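Local coordinates for ureidoglycolate hydrolase (Arabidopsis thaliana, PDB 4PXE), which hydrolyses (S)-ureidoglycolate to glyoxylate, ammonium and carbon dioxide as a manganese-dependent homodimeric amidohydrolase of purine breakdown, at residues A[87-92]-A[422-427]; A[113-118]-A[129-134]; A[205-210]-A[418-423]; A[392-397]-A[406-411]. One frame throughout, in Å; residues are numbered along the deposited sequence.

Contact 1 of 4, residues A[87-92]-A[422-427]; sequences VATGSH and LTLAKL. With MN (manganese (II) ion), chain C.
Val87 and Leu424 mark the closest backbone approach, 6.7 Å between their CA atoms, where strand 87-91 runs nearly antiparallel to helix 422-427: the N-to-C directions are 161° apart and the axes come no nearer than 9.1 Å. No hydrogen bond joins the two segments, so the contact is apolar packing, mostly side chain on side chain. Both methyls of Val87 take part. CG1 lies anti to the backbone N (chi1 -172°) and touches CD2 of Leu424 at 3.7 Å, with the two side chains at a slant. CG2 faces the helix backbone one turn on, 4.0 Å from CB of Leu427, whose side chain crosses that of Val87 at about a right angle. The CD2 methyl of Leu424 also reaches Thr89, 4.2 Å from its CB. The hydroxyl of Thr89 is spent on the neighbouring strand, where OG1 bonds to the carbonyl O of Leu205. An alanine at Val87 would remove both methyls and is likely to open a gap against Leu424 and Leu427. At the far end of the segment, NE2 of His92 binds a manganese ion at 2.3 Å, together with Asp103, His208 and three waters. The segment is thus apolar where it meets the helix and metal-binding at its end; all four touching residues are buried, which implies that dispersion and exclusion of water, rather than directed bonds, hold helix 410-429 here.

Contact 2 of 4, residues A[113-118]-A[129-134]; sequences EAINVL and LEIILF
Ile115 packs against Leu129 and Ile131 in a purely apolar helix-on-strand contact, in which helix 105-120 lies over the strand that follows it in sequence, 129-133. The short segments run close to antiparallel, at 159°, with axes 10.3 Å apart at their nearest, and about 168 Å² of surface is buried between them. Ile115 supplies the centre with two different atoms. Its CG1 sits 3.6 Å from CD1 of Ile131, while its CD1 comes to 4.0 Å from CD1 of Leu129; in both pairs the side chains slide past each other in opposite directions. The bend of Ile115 explains this division: with chi1 -68° and chi2 -61° the CD1 methyl folds toward Leu129, and CG1 is left facing Ile131. One helical turn later Leu118 adds its CD1, 3.8 Å from the same CD1 of Leu129, the two side chains crossing at about a right angle. That methyl of Leu129 is therefore shared by two helix residues. Trp77 of the adjacent strand touches both Ile115 and Leu118, so the apolar patch continues onto strand 73-77. Strand 129-133 pairs in parallel with 86-91 and antiparallel with 73-77. A helix leading through a short loop into a strand beneath it is a building unit of an alpha/beta sandwich, here within the catalytic domain of the M20 peptidase fold.

Contact 3 of 4, residues A[205-210]-A[418-423]; sequences LELHIE and KVLSLT. With MN (manganese (II) ion), chain C.
Leu205 and Leu207, on a strand of the M20 metal-binding domain, face Leu420 and Thr423 of helix 410-429, while the same strand carries a manganese ligand at its C-terminal end. Strand 205-209 and helix 418-423 are almost exactly antiparallel, at 174°, with axes 9.5 Å apart. Leu420 spans two residues of one strand face with its two methyls: CD1 comes to 3.9 Å from CD1 of Leu205, and CD2 to 4.2 Å from CB of Leu207. Its CG stands anti to the backbone N (chi1 -179°), a setting that extends the fork toward the strand. The CD1 methyl of Leu205 also meets CG2 of Thr423 at 3.7 Å. Thr423 turns its other branch back into the helix, OG1 donating to the carbonyl O of Val419 at 2.7 Å from above the carbonyl plane; the backbone N of Thr423 reaches that oxygen from the opposite face. Val419 O thus accepts two donors, and the buried hydroxyl is satisfied by its own bond. Beyond the packing, His208 binds manganese through NE2 at 2.3 Å. Its ND1 donates to the carbonyl O of Ile209 at 2.8 Å, with a nearly straight N-H angle of 170°, on a lone pair and close to the ring plane. Together with the metal bond at NE2 this probably fixes the rotation of the imidazole. Helix 352-364 touches Leu205 and Thr423, helix 105-120 reaches Leu207 through Val106 and Leu420 through Ala114, and the strand itself lies between parallel neighbours 86-91 and 389-394.

Contact 4 of 4, residues A[392-397]-A[406-411]; sequences IFIPCY and EYSSPE
Ser408 overlaps the end of Ile394, its OG lying 3.3 Å from the CD1 methyl, and the same hydroxyl donates to the carbonyl O of Pro395 at 2.9 Å. The bond approaches that carbonyl almost end-on, with a C=O...OG angle of 170°. Having OG anti to the backbone N (chi1 -172°) carries the hydroxyl across to the other segment. Next to it the backbones join directly: the N of Tyr397 donates to the O of Tyr407 at 2.8 Å, with an N-H...O angle of 170°. The O of Tyr407 also has CB of Cys396 at 3.3 Å. Around these bonds the chains lie close, the CA atoms of Cys396 and Ser408 being 4.6 Å apart. The two segments are the exit of strand 389-394 and the approach to the C-terminal helix 410-429, so the contact closes the connection between the last strand and the last helix of the chain. Ser409 is the N-cap of that helix, its OG bonded to the N of Asp412. With an alanine in place of Ser408, the carbonyl O of Pro395 is likely to lose this donor and CD1 of Ile394 its contact with OG. On the exposed side, CB of Tyr397 packs 3.9 Å from CB of Tyr407, at the edge of the Tyr407 ring and near its plane. A water accepts from the N of Tyr407 and can donate to the O of Tyr397, 2.9 Å from each. Ile209, a substrate-binding residue, touches both Ser408 and Glu406.

Contacts 1 and 3 both use helix 410-429, share Leu422 and Thr423, and lie about 7 Å apart centre to centre; their strands, 86-91 and 201-209, are neighbours. Contact 2, on the adjoining strand 129-133, is also about 7 Å from contact 1 between centres but brings in helix 105-120. Centre to centre, contact 4 lies about 12 Å from contact 3 and about 19 Å from contacts 1 and 2. In sequence, contact 2 closes before contact 3 opens; contact 4 is a short late connection within the spans of contacts 1 and 3. The last helix thus ties the chain's end to strands 86-91 and 201-209, near whose C-terminal ends His92 and His208 bind the same manganese ion.

Contact 1 of 4, residues A[87-92]-A[422-427]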
loop_
_atom_site.group_PDB
_atom_site.type_symbol
_atom_site.label_atom_id
_atom_site.label_comp_id
_atom_site.label_asym_id
_atom_site.label_seq_id
_atom_site.Cartn_x
_atom_site.Cartn_y
_atom_site.Cartn_z
ATOM N N VAL A 87 16.074 40.273 -8.656
ATOM C CA VAL A 87 14.696 39.839 -8.878
ATOM C C VAL A 87 14.730 38.350 -9.168
ATOM O O VAL A 87 15.409 37.913 -10.097
ATOM C CB VAL A 87 14.052 40.570 -10.068
ATOM C CG1 VAL A 87 12.561 40.254 -10.148
ATOM C CG2 VAL A 87 14.283 42.077 -9.949
ATOM N N ALA A 88 14.007 37.575 -8.358
ATOM C CA ALA A 88 14.036 36.120 -8.458
ATOM C C ALA A 88 12.741 35.562 -9.035
ATOM O O ALA A 88 11.673 36.149 -8.878
ATOM C CB ALA A 88 14.314 35.492 -7.085
ATOM N N THR A 89 12.852 34.420 -9.701
ATOM C CA THR A 89 11.671 33.717 -10.185
ATOM C C THR A 89 11.980 32.238 -10.235
ATOM O O THR A 89 13.124 31.850 -10.441
ATOM C CB THR A 89 11.232 34.205 -11.589
ATOM O OG1 THR A 89 9.993 33.573 -11.962
ATOM C CG2 THR A 89 12.299 33.886 -12.642
ATOM N N GLY A 90 10.969 31.395 -10.056
ATOM C CA GLY A 90 11.216 29.977 -10.188
ATOM C C GLY A 90 10.086 29.110 -9.693
ATOM O O GLY A 90 9.041 29.608 -9.284
ATOM N N SER A 91 10.315 27.805 -9.735
ATOM C CA SER A 91 9.299 26.820 -9.380
ATOM C C SER A 91 9.982 25.465 -9.191
ATOM O O SER A 91 11.204 25.397 -9.004
ATOM C CB SER A 91 8.216 26.758 -10.473
ATOM O OG SER A 91 7.007 26.176 -10.001
ATOM N N HIS A 92 9.197 24.393 -9.247
ATOM C CA HIS A 92 9.717 23.050 -8.968
ATOM C C HIS A 92 9.563 22.148 -10.190
ATOM O O HIS A 92 8.781 22.446 -11.104
ATOM C CB HIS A 92 8.942 22.431 -7.803
ATOM C CG HIS A 92 7.490 22.236 -8.099
ATOM N ND1 HIS A 92 6.960 21.012 -8.457
ATOM C CD2 HIS A 92 6.463 23.116 -8.127
ATOM C CE1 HIS A 92 5.668 21.150 -8.691
ATOM N NE2 HIS A 92 5.342 22.414 -8.492
ATOM N N LEU A 422 8.281 40.556 -18.905
ATOM C CA LEU A 422 8.061 41.993 -18.809
ATOM C C LEU A 422 8.010 42.437 -17.351
ATOM O O LEU A 422 8.497 43.515 -17.010
ATOM C CB LEU A 422 6.778 42.374 -19.557
ATOM C CG LEU A 422 6.495 43.865 -19.732
ATOM C CD1 LEU A 422 7.713 44.614 -20.301
ATOM C CD2 LEU A 422 5.291 44.027 -20.632
ATOM N N THR A 423 7.440 41.610 -16.482
ATOM C CA THR A 423 7.409 41.933 -15.056
ATOM C C THR A 423 8.818 41.893 -14.451
ATOM O O THR A 423 9.184 42.779 -13.672
ATOM C CB THR A 423 6.466 40.982 -14.270
ATOM O OG1 THR A 423 5.157 41.001 -14.860
ATOM C CG2 THR A 423 6.349 41.431 -12.820
ATOM N N LEU A 424 9.617 40.895 -14.821
ATOM C CA LEU A 424 11.019 40.819 -14.391
ATOM C C LEU A 424 11.769 42.075 -14.814
ATOM O O LEU A 424 12.544 42.633 -14.032
ATOM C CB LEU A 424 11.711 39.602 -15.009
ATOM C CG LEU A 424 11.362 38.227 -14.437
ATOM C CD1 LEU A 424 11.949 37.150 -15.330
ATOM C CD2 LEU A 424 11.865 38.080 -13.004
ATOM N N ALA A 425 11.558 42.480 -16.061
ATOM C CA ALA A 425 12.240 43.636 -16.636
ATOM C C ALA A 425 11.870 44.896 -15.870
ATOM O O ALA A 425 12.747 45.695 -15.506
ATOM C CB ALA A 425 11.868 43.779 -18.106
ATOM N N LYS A 426 10.574 45.083 -15.631
ATOM C CA LYS A 426 10.103 46.264 -14.910
ATOM C C LYS A 426 10.682 46.321 -13.502
ATOM O O LYS A 426 11.145 47.371 -13.048
ATOM C CB LYS A 426 8.577 46.307 -14.862
ATOM C CG LYS A 426 7.915 46.543 -16.206
ATOM C CD LYS A 426 6.397 46.497 -16.078
ATOM C CE LYS A 426 5.724 46.811 -17.409
ATOM N NZ LYS A 426 6.087 48.161 -17.931
ATOM N N LEU A 427 10.664 45.196 -12.805
ATOM C CA LEU A 427 11.200 45.144 -11.452
ATOM C C LEU A 427 12.715 45.350 -11.426
ATOM O O LEU A 427 13.242 45.977 -10.504
ATOM C CB LEU A 427 10.811 43.829 -10.781
ATOM C CG LEU A 427 9.313 43.729 -10.497
ATOM C CD1 LEU A 427 8.938 42.324 -10.047
ATOM C CD2 LEU A 427 8.898 44.760 -9.449
HETATM MN MN MN C . 3.198 23.236 -8.334
HETATM O O HOH W 1 3.852 24.843 -6.936
HETATM O O HOH W 2 2.919 21.589 -6.871
HETATM O O HOH W 3 1.076 23.777 -7.175
#

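Contact 2 of 4, residues A[113-118]-A[129-134]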
loop_
_atom_site.group_PDB
_atom_site.type_symbol
_atom_site.label_atom_id
_atom_site.label_comp_id
_atom_site.label_asym_id
_atom_site.label_seq_id
_atom_site.Cartn_x
_atom_site.Cartn_y
_atom_site.Cartn_z
ATOM N N GLU A 113 12.932 30.342 -20.471
ATOM C CA GLU A 113 12.482 30.944 -21.721
ATOM C C GLU A 113 12.309 32.458 -21.578
ATOM O O GLU A 113 12.619 33.203 -22.501
ATOM C CB GLU A 113 11.196 30.280 -22.241
ATOM C CG GLU A 113 10.639 30.885 -23.544
ATOM C CD GLU A 113 11.551 30.707 -24.762
ATOM O OE1 GLU A 113 12.531 29.929 -24.708
ATOM O OE2 GLU A 113 11.275 31.356 -25.801
ATOM N N ALA A 114 11.858 32.920 -20.416
ATOM C CA ALA A 114 11.740 34.353 -20.171
ATOM C C ALA A 114 13.092 35.066 -20.253
ATOM O O ALA A 114 13.187 36.174 -20.802
ATOM C CB ALA A 114 11.096 34.601 -18.812
ATOM N N ILE A 115 14.139 34.435 -19.730
ATOM C CA ILE A 115 15.491 34.984 -19.846
ATOM C C ILE A 115 15.898 35.074 -21.313
ATOM O O ILE A 115 16.396 36.101 -21.778
ATOM C CB ILE A 115 16.519 34.121 -19.085
ATOM C CG1 ILE A 115 16.279 34.217 -17.581
ATOM C CG2 ILE A 115 17.937 34.555 -19.412
ATOM C CD1 ILE A 115 16.409 35.591 -17.024
ATOM N N ASN A 116 15.684 33.991 -22.045
ATOM C CA ASN A 116 16.019 33.959 -23.466
ATOM C C ASN A 116 15.239 34.988 -24.287
ATOM O O ASN A 116 15.799 35.631 -25.183
ATOM C CB ASN A 116 15.864 32.538 -24.011
ATOM C CG ASN A 116 16.955 31.605 -23.488
ATOM O OD1 ASN A 116 18.113 32.010 -23.357
ATOM N ND2 ASN A 116 16.593 30.368 -23.183
ATOM N N VAL A 117 13.965 35.173 -23.949
ATOM C CA VAL A 117 13.119 36.189 -24.565
ATOM C C VAL A 117 13.701 37.592 -24.344
ATOM O O VAL A 117 13.835 38.383 -25.287
ATOM C CB VAL A 117 11.680 36.134 -23.987
ATOM C CG1 VAL A 117 10.909 37.421 -24.284
ATOM C CG2 VAL A 117 10.924 34.897 -24.502
ATOM N N LEU A 118 14.066 37.897 -23.103
ATOM C CA LEU A 118 14.637 39.196 -22.764
ATOM C C LEU A 118 15.979 39.423 -23.456
ATOM O O LEU A 118 16.267 40.531 -23.935
ATOM C CB LEU A 118 14.798 39.317 -21.250
ATOM C CG LEU A 118 13.493 39.550 -20.486
ATOM C CD1 LEU A 118 13.756 39.509 -18.979
ATOM C CD2 LEU A 118 12.829 40.865 -20.899
ATOM N N LEU A 129 18.800 39.213 -12.526
ATOM C CA LEU A 129 17.669 38.297 -12.507
ATOM C C LEU A 129 18.179 36.920 -12.128
ATOM O O LEU A 129 19.231 36.492 -12.600
ATOM C CB LEU A 129 16.990 38.262 -13.879
ATOM C CG LEU A 129 16.551 39.606 -14.466
ATOM C CD1 LEU A 129 15.888 39.376 -15.813
ATOM C CD2 LEU A 129 15.617 40.345 -13.518
ATOM N N GLU A 130 17.436 36.210 -11.280
ATOM C CA GLU A 130 17.872 34.879 -10.875
ATOM C C GLU A 130 16.731 33.871 -10.893
ATOM O O GLU A 130 15.681 34.105 -10.291
ATOM C CB GLU A 130 18.551 34.918 -9.502
ATOM C CG GLU A 130 19.252 33.618 -9.126
ATOM C CD GLU A 130 20.250 33.793 -7.985
ATOM O OE1 GLU A 130 19.884 34.384 -6.950
ATOM O OE2 GLU A 130 21.406 33.345 -8.136
ATOM N N ILE A 131 16.957 32.764 -11.596
ATOM C CA ILE A 131 15.997 31.679 -11.677
ATOM C C ILE A 131 16.310 30.656 -10.600
ATOM O O ILE A 131 17.461 30.240 -10.438
ATOM C CB ILE A 131 16.058 30.981 -13.039
ATOM C CG1 ILE A 131 15.797 31.982 -14.162
ATOM C CG2 ILE A 131 15.042 29.832 -13.088
ATOM C CD1 ILE A 131 15.816 31.350 -15.526
ATOM N N ILE A 132 15.282 30.243 -9.868
ATOM C CA ILE A 132 15.434 29.235 -8.832
ATOM C C ILE A 132 14.682 27.972 -9.217
ATOM O O ILE A 132 13.473 28.007 -9.469
ATOM C CB ILE A 132 14.897 29.719 -7.468
ATOM C CG1 ILE A 132 15.560 31.035 -7.047
ATOM C CG2 ILE A 132 15.125 28.652 -6.411
ATOM C CD1 ILE A 132 14.960 31.641 -5.800
ATOM N N LEU A 133 15.401 26.861 -9.284
ATOM C CA LEU A 133 14.766 25.552 -9.324
ATOM C C LEU A 133 14.766 25.044 -7.898
ATOM O O LEU A 133 15.807 24.650 -7.375
ATOM C CB LEU A 133 15.523 24.599 -10.251
ATOM C CG LEU A 133 15.150 23.115 -10.154
ATOM C CD1 LEU A 133 13.638 22.901 -10.284
ATOM C CD2 LEU A 133 15.896 22.309 -11.212
ATOM N N PHE A 134 13.609 25.085 -7.245
ATOM C CA PHE A 134 13.525 24.601 -5.871
ATOM C C PHE A 134 13.774 23.097 -5.848
ATOM O O PHE A 134 13.377 22.380 -6.768
ATOM C CB PHE A 134 12.174 24.977 -5.270
ATOM C CG PHE A 134 11.985 26.463 -5.146
ATOM C CD1 PHE A 134 12.457 27.140 -4.032
ATOM C CD2 PHE A 134 11.375 27.191 -6.155
ATOM C CE1 PHE A 134 12.311 28.514 -3.920
ATOM C CE2 PHE A 134 11.220 28.572 -6.045
ATOM C CZ PHE A 134 11.685 29.231 -4.928
#

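Contact 3 of 4, residues A[205-210]-A[418-423]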
loop_
_atom_site.group_PDB
_atom_site.type_symbol
_atom_site.label_atom_id
_atom_site.label_comp_id
_atom_site.label_asym_id
_atom_site.label_seq_id
_atom_site.Cartn_x
_atom_site.Cartn_y
_atom_site.Cartn_z
ATOM N N LEU A 205 8.894 36.075 -8.071
ATOM C CA LEU A 205 7.728 35.807 -8.916
ATOM C C LEU A 205 7.669 34.337 -9.282
ATOM O O LEU A 205 8.694 33.749 -9.598
ATOM C CB LEU A 205 7.849 36.583 -10.229
ATOM C CG LEU A 205 8.319 38.027 -10.166
ATOM C CD1 LEU A 205 8.404 38.577 -11.583
ATOM C CD2 LEU A 205 7.372 38.852 -9.321
ATOM N N GLU A 206 6.477 33.750 -9.280
ATOM C CA GLU A 206 6.320 32.378 -9.764
ATOM C C GLU A 206 5.240 32.289 -10.833
ATOM O O GLU A 206 4.096 32.678 -10.605
ATOM C CB GLU A 206 5.976 31.441 -8.603
ATOM C CG GLU A 206 5.872 29.963 -9.008
ATOM C CD GLU A 206 5.853 29.001 -7.829
ATOM O OE1 GLU A 206 5.746 29.443 -6.656
ATOM O OE2 GLU A 206 5.954 27.782 -8.081
ATOM N N LEU A 207 5.617 31.789 -12.006
ATOM C CA LEU A 207 4.668 31.492 -13.081
ATOM C C LEU A 207 4.158 30.064 -12.864
ATOM O O LEU A 207 4.963 29.166 -12.620
ATOM C CB LEU A 207 5.394 31.602 -14.422
ATOM C CG LEU A 207 4.654 31.085 -15.663
ATOM C CD1 LEU A 207 3.368 31.868 -15.934
ATOM C CD2 LEU A 207 5.578 31.113 -16.865
ATOM N N HIS A 208 2.846 29.845 -12.934
ATOM C CA HIS A 208 2.291 28.521 -12.624
ATOM C C HIS A 208 0.948 28.329 -13.316
ATOM O O HIS A 208 0.182 29.287 -13.489
ATOM C CB HIS A 208 2.134 28.345 -11.093
ATOM C CG HIS A 208 2.135 26.911 -10.633
ATOM N ND1 HIS A 208 1.077 26.051 -10.846
ATOM C CD2 HIS A 208 3.076 26.189 -9.975
ATOM C CE1 HIS A 208 1.365 24.861 -10.343
ATOM N NE2 HIS A 208 2.573 24.920 -9.810
ATOM N N ILE A 209 0.646 27.098 -13.723
ATOM C CA ILE A 209 -0.712 26.825 -14.194
ATOM C C ILE A 209 -1.714 27.084 -13.069
ATOM O O ILE A 209 -1.413 26.878 -11.887
ATOM C CB ILE A 209 -0.866 25.404 -14.762
ATOM C CG1 ILE A 209 -0.591 24.340 -13.686
ATOM C CG2 ILE A 209 0.059 25.213 -15.956
ATOM C CD1 ILE A 209 -1.030 22.912 -14.092
ATOM N N GLU A 210 -2.909 27.536 -13.431
ATOM C CA GLU A 210 -3.899 27.887 -12.419
ATOM C C GLU A 210 -4.273 26.725 -11.492
ATOM O O GLU A 210 -4.514 26.938 -10.301
ATOM C CB GLU A 210 -5.180 28.398 -13.088
ATOM C CG GLU A 210 -6.260 28.786 -12.078
ATOM C CD GLU A 210 -7.619 29.004 -12.700
ATOM O OE1 GLU A 210 -7.668 29.405 -13.881
ATOM O OE2 GLU A 210 -8.641 28.786 -12.004
ATOM N N LYS A 418 5.610 35.763 -21.457
ATOM C CA LYS A 418 5.732 37.177 -21.802
ATOM C C LYS A 418 5.459 38.070 -20.603
ATOM O O LYS A 418 6.192 39.038 -20.381
ATOM C CB LYS A 418 4.793 37.544 -22.949
ATOM C CG LYS A 418 5.197 36.965 -24.292
ATOM C CD LYS A 418 4.139 37.288 -25.330
ATOM C CE LYS A 418 4.491 36.698 -26.673
ATOM N NZ LYS A 418 3.343 36.786 -27.615
ATOM N N VAL A 419 4.415 37.765 -19.839
ATOM C CA VAL A 419 4.128 38.541 -18.636
ATOM C C VAL A 419 5.274 38.422 -17.632
ATOM O O VAL A 419 5.687 39.411 -17.025
ATOM C CB VAL A 419 2.794 38.123 -17.997
ATOM C CG1 VAL A 419 2.594 38.823 -16.642
ATOM C CG2 VAL A 419 1.640 38.424 -18.942
ATOM N N LEU A 420 5.814 37.218 -17.483
ATOM C CA LEU A 420 6.962 37.020 -16.604
ATOM C C LEU A 420 8.176 37.836 -17.050
ATOM O O LEU A 420 8.799 38.518 -16.233
ATOM C CB LEU A 420 7.316 35.541 -16.515
ATOM C CG LEU A 420 8.498 35.214 -15.605
ATOM C CD1 LEU A 420 8.239 35.675 -14.174
ATOM C CD2 LEU A 420 8.791 33.711 -15.637
ATOM N N SER A 421 8.498 37.774 -18.342
ATOM C CA SER A 421 9.610 38.541 -18.901
ATOM C C SER A 421 9.464 40.031 -18.621
ATOM O O SER A 421 10.407 40.701 -18.174
ATOM C CB SER A 421 9.682 38.336 -20.411
ATOM O OG SER A 421 10.001 36.997 -20.748
ATOM N N LEU A 422 8.281 40.556 -18.905
ATOM C CA LEU A 422 8.061 41.993 -18.809
ATOM C C LEU A 422 8.010 42.437 -17.351
ATOM O O LEU A 422 8.497 43.515 -17.010
ATOM C CB LEU A 422 6.778 42.374 -19.557
ATOM C CG LEU A 422 6.495 43.865 -19.732
ATOM C CD1 LEU A 422 7.713 44.614 -20.301
ATOM C CD2 LEU A 422 5.291 44.027 -20.632
ATOM N N THR A 423 7.440 41.610 -16.482
ATOM C CA THR A 423 7.409 41.933 -15.056
ATOM C C THR A 423 8.818 41.893 -14.451
ATOM O O THR A 423 9.184 42.779 -13.672
ATOM C CB THR A 423 6.466 40.982 -14.270
ATOM O OG1 THR A 423 5.157 41.001 -14.860
ATOM C CG2 THR A 423 6.349 41.431 -12.820
HETATM MN MN MN C . 3.198 23.236 -8.334
HETATM O O HOH W 1 3.852 24.843 -6.936
HETATM O O HOH W 2 2.919 21.589 -6.871
HETATM O O HOH W 3 1.076 23.777 -7.175
#

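Contact 4 of 4, residues A[392-397]-A[406-411]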
loop_
_atom_site.group_PDB
_atom_site.type_symbol
_atom_site.label_atom_id
_atom_site.label_comp_id
_atom_site.label_asym_id
_atom_site.label_seq_id
_atom_site.Cartn_x
_atom_site.Cartn_y
_atom_site.Cartn_z
ATOM N N ILE A 392 1.996 34.596 -11.261
ATOM C CA ILE A 392 1.256 34.708 -12.509
ATOM C C ILE A 392 0.639 33.336 -12.799
ATOM O O ILE A 392 1.373 32.360 -12.952
ATOM C CB ILE A 392 2.221 35.031 -13.654
ATOM C CG1 ILE A 392 2.964 36.351 -13.395
ATOM C CG2 ILE A 392 1.483 35.118 -14.991
ATOM C CD1 ILE A 392 4.182 36.504 -14.252
ATOM N N PHE A 393 -0.688 33.266 -12.866
ATOM C CA PHE A 393 -1.392 32.055 -13.305
ATOM C C PHE A 393 -1.687 32.107 -14.805
ATOM O O PHE A 393 -2.044 33.164 -15.348
ATOM C CB PHE A 393 -2.737 31.912 -12.589
ATOM C CG PHE A 393 -2.679 31.245 -11.234
ATOM C CD1 PHE A 393 -1.531 30.600 -10.758
ATOM C CD2 PHE A 393 -3.819 31.249 -10.449
ATOM C CE1 PHE A 393 -1.557 29.974 -9.493
ATOM C CE2 PHE A 393 -3.841 30.629 -9.209
ATOM C CZ PHE A 393 -2.709 30.000 -8.739
ATOM N N ILE A 394 -1.553 30.957 -15.457
ATOM C CA ILE A 394 -2.053 30.779 -16.817
ATOM C C ILE A 394 -3.185 29.743 -16.801
ATOM O O ILE A 394 -3.302 28.941 -15.872
ATOM C CB ILE A 394 -0.944 30.343 -17.796
ATOM C CG1 ILE A 394 -0.334 29.007 -17.363
ATOM C CG2 ILE A 394 0.117 31.427 -17.933
ATOM C CD1 ILE A 394 0.695 28.485 -18.371
ATOM N N PRO A 395 -4.051 29.761 -17.822
ATOM C CA PRO A 395 -5.159 28.803 -17.838
ATOM C C PRO A 395 -4.687 27.368 -17.968
ATOM O O PRO A 395 -3.584 27.109 -18.453
ATOM C CB PRO A 395 -5.938 29.186 -19.100
ATOM C CG PRO A 395 -5.527 30.605 -19.390
ATOM C CD PRO A 395 -4.101 30.696 -18.965
ATOM N N CYS A 396 -5.520 26.447 -17.506
ATOM C CA CYS A 396 -5.283 25.047 -17.804
ATOM C C CYS A 396 -6.613 24.367 -18.058
ATOM O O CYS A 396 -7.653 24.789 -17.546
ATOM C CB CYS A 396 -4.450 24.348 -16.714
ATOM S SG CYS A 396 -5.216 24.273 -15.085
ATOM N N TYR A 397 -6.551 23.324 -18.875
ATOM C CA TYR A 397 -7.719 22.644 -19.392
ATOM C C TYR A 397 -8.564 22.073 -18.264
ATOM O O TYR A 397 -8.107 21.207 -17.507
ATOM C CB TYR A 397 -7.259 21.529 -20.328
ATOM C CG TYR A 397 -8.389 20.797 -21.001
ATOM C CD1 TYR A 397 -9.376 21.490 -21.691
ATOM C CD2 TYR A 397 -8.458 19.414 -20.973
ATOM C CE1 TYR A 397 -10.422 20.817 -22.312
ATOM C CE2 TYR A 397 -9.499 18.737 -21.598
ATOM C CZ TYR A 397 -10.463 19.450 -22.275
ATOM O OH TYR A 397 -11.507 18.789 -22.889
ATOM N N GLU A 406 -3.929 16.886 -17.093
ATOM C CA GLU A 406 -3.418 18.249 -16.961
ATOM C C GLU A 406 -2.887 18.769 -18.298
ATOM O O GLU A 406 -2.134 18.079 -18.983
ATOM C CB GLU A 406 -2.298 18.247 -15.919
ATOM C CG GLU A 406 -1.695 19.606 -15.586
ATOM C CD GLU A 406 -0.594 19.439 -14.569
ATOM O OE1 GLU A 406 0.561 19.256 -14.993
ATOM O OE2 GLU A 406 -0.901 19.429 -13.356
ATOM N N TYR A 407 -3.277 19.984 -18.673
ATOM C CA TYR A 407 -2.842 20.552 -19.949
ATOM C C TYR A 407 -2.912 22.067 -19.939
ATOM O O TYR A 407 -3.910 22.641 -19.500
ATOM C CB TYR A 407 -3.717 20.017 -21.096
ATOM C CG TYR A 407 -3.317 20.550 -22.452
ATOM C CD1 TYR A 407 -2.298 19.947 -23.174
ATOM C CD2 TYR A 407 -3.960 21.656 -23.017
ATOM C CE1 TYR A 407 -1.918 20.428 -24.421
ATOM C CE2 TYR A 407 -3.586 22.140 -24.261
ATOM C CZ TYR A 407 -2.566 21.526 -24.952
ATOM O OH TYR A 407 -2.187 22.020 -26.179
ATOM N N SER A 408 -1.854 22.705 -20.431
ATOM C CA SER A 408 -1.892 24.127 -20.767
ATOM C C SER A 408 -1.344 24.258 -22.195
ATOM O O SER A 408 -0.382 23.581 -22.562
ATOM C CB SER A 408 -1.065 24.939 -19.771
ATOM O OG SER A 408 -1.259 26.325 -19.979
ATOM N N SER A 409 -1.957 25.106 -23.013
ATOM C CA SER A 409 -1.569 25.188 -24.422
ATOM C C SER A 409 -0.249 25.927 -24.604
ATOM O O SER A 409 0.175 26.673 -23.723
ATOM C CB SER A 409 -2.665 25.892 -25.233
ATOM O OG SER A 409 -2.725 27.264 -24.892
ATOM N N PRO A 410 0.413 25.723 -25.754
ATOM C CA PRO A 410 1.615 26.501 -26.066
ATOM C C PRO A 410 1.361 28.006 -26.000
ATOM O O PRO A 410 2.226 28.738 -25.510
ATOM C CB PRO A 410 1.974 26.029 -27.484
ATOM C CG PRO A 410 1.491 24.600 -27.490
ATOM C CD PRO A 410 0.193 24.632 -26.723
ATOM N N GLU A 411 0.193 28.464 -26.445
ATOM C CA GLU A 411 -0.120 29.893 -26.363
ATOM C C GLU A 411 -0.288 30.349 -24.922
ATOM O O GLU A 411 0.196 31.423 -24.544
ATOM C CB GLU A 411 -1.389 30.238 -27.131
ATOM C CG GLU A 411 -1.549 31.729 -27.268
ATOM C CD GLU A 411 -2.981 32.180 -27.216
ATOM O OE1 GLU A 411 -3.896 31.325 -27.117
ATOM O OE2 GLU A 411 -3.186 33.408 -27.285
HETATM O O HOH W 4 -5.310 21.083 -16.946
#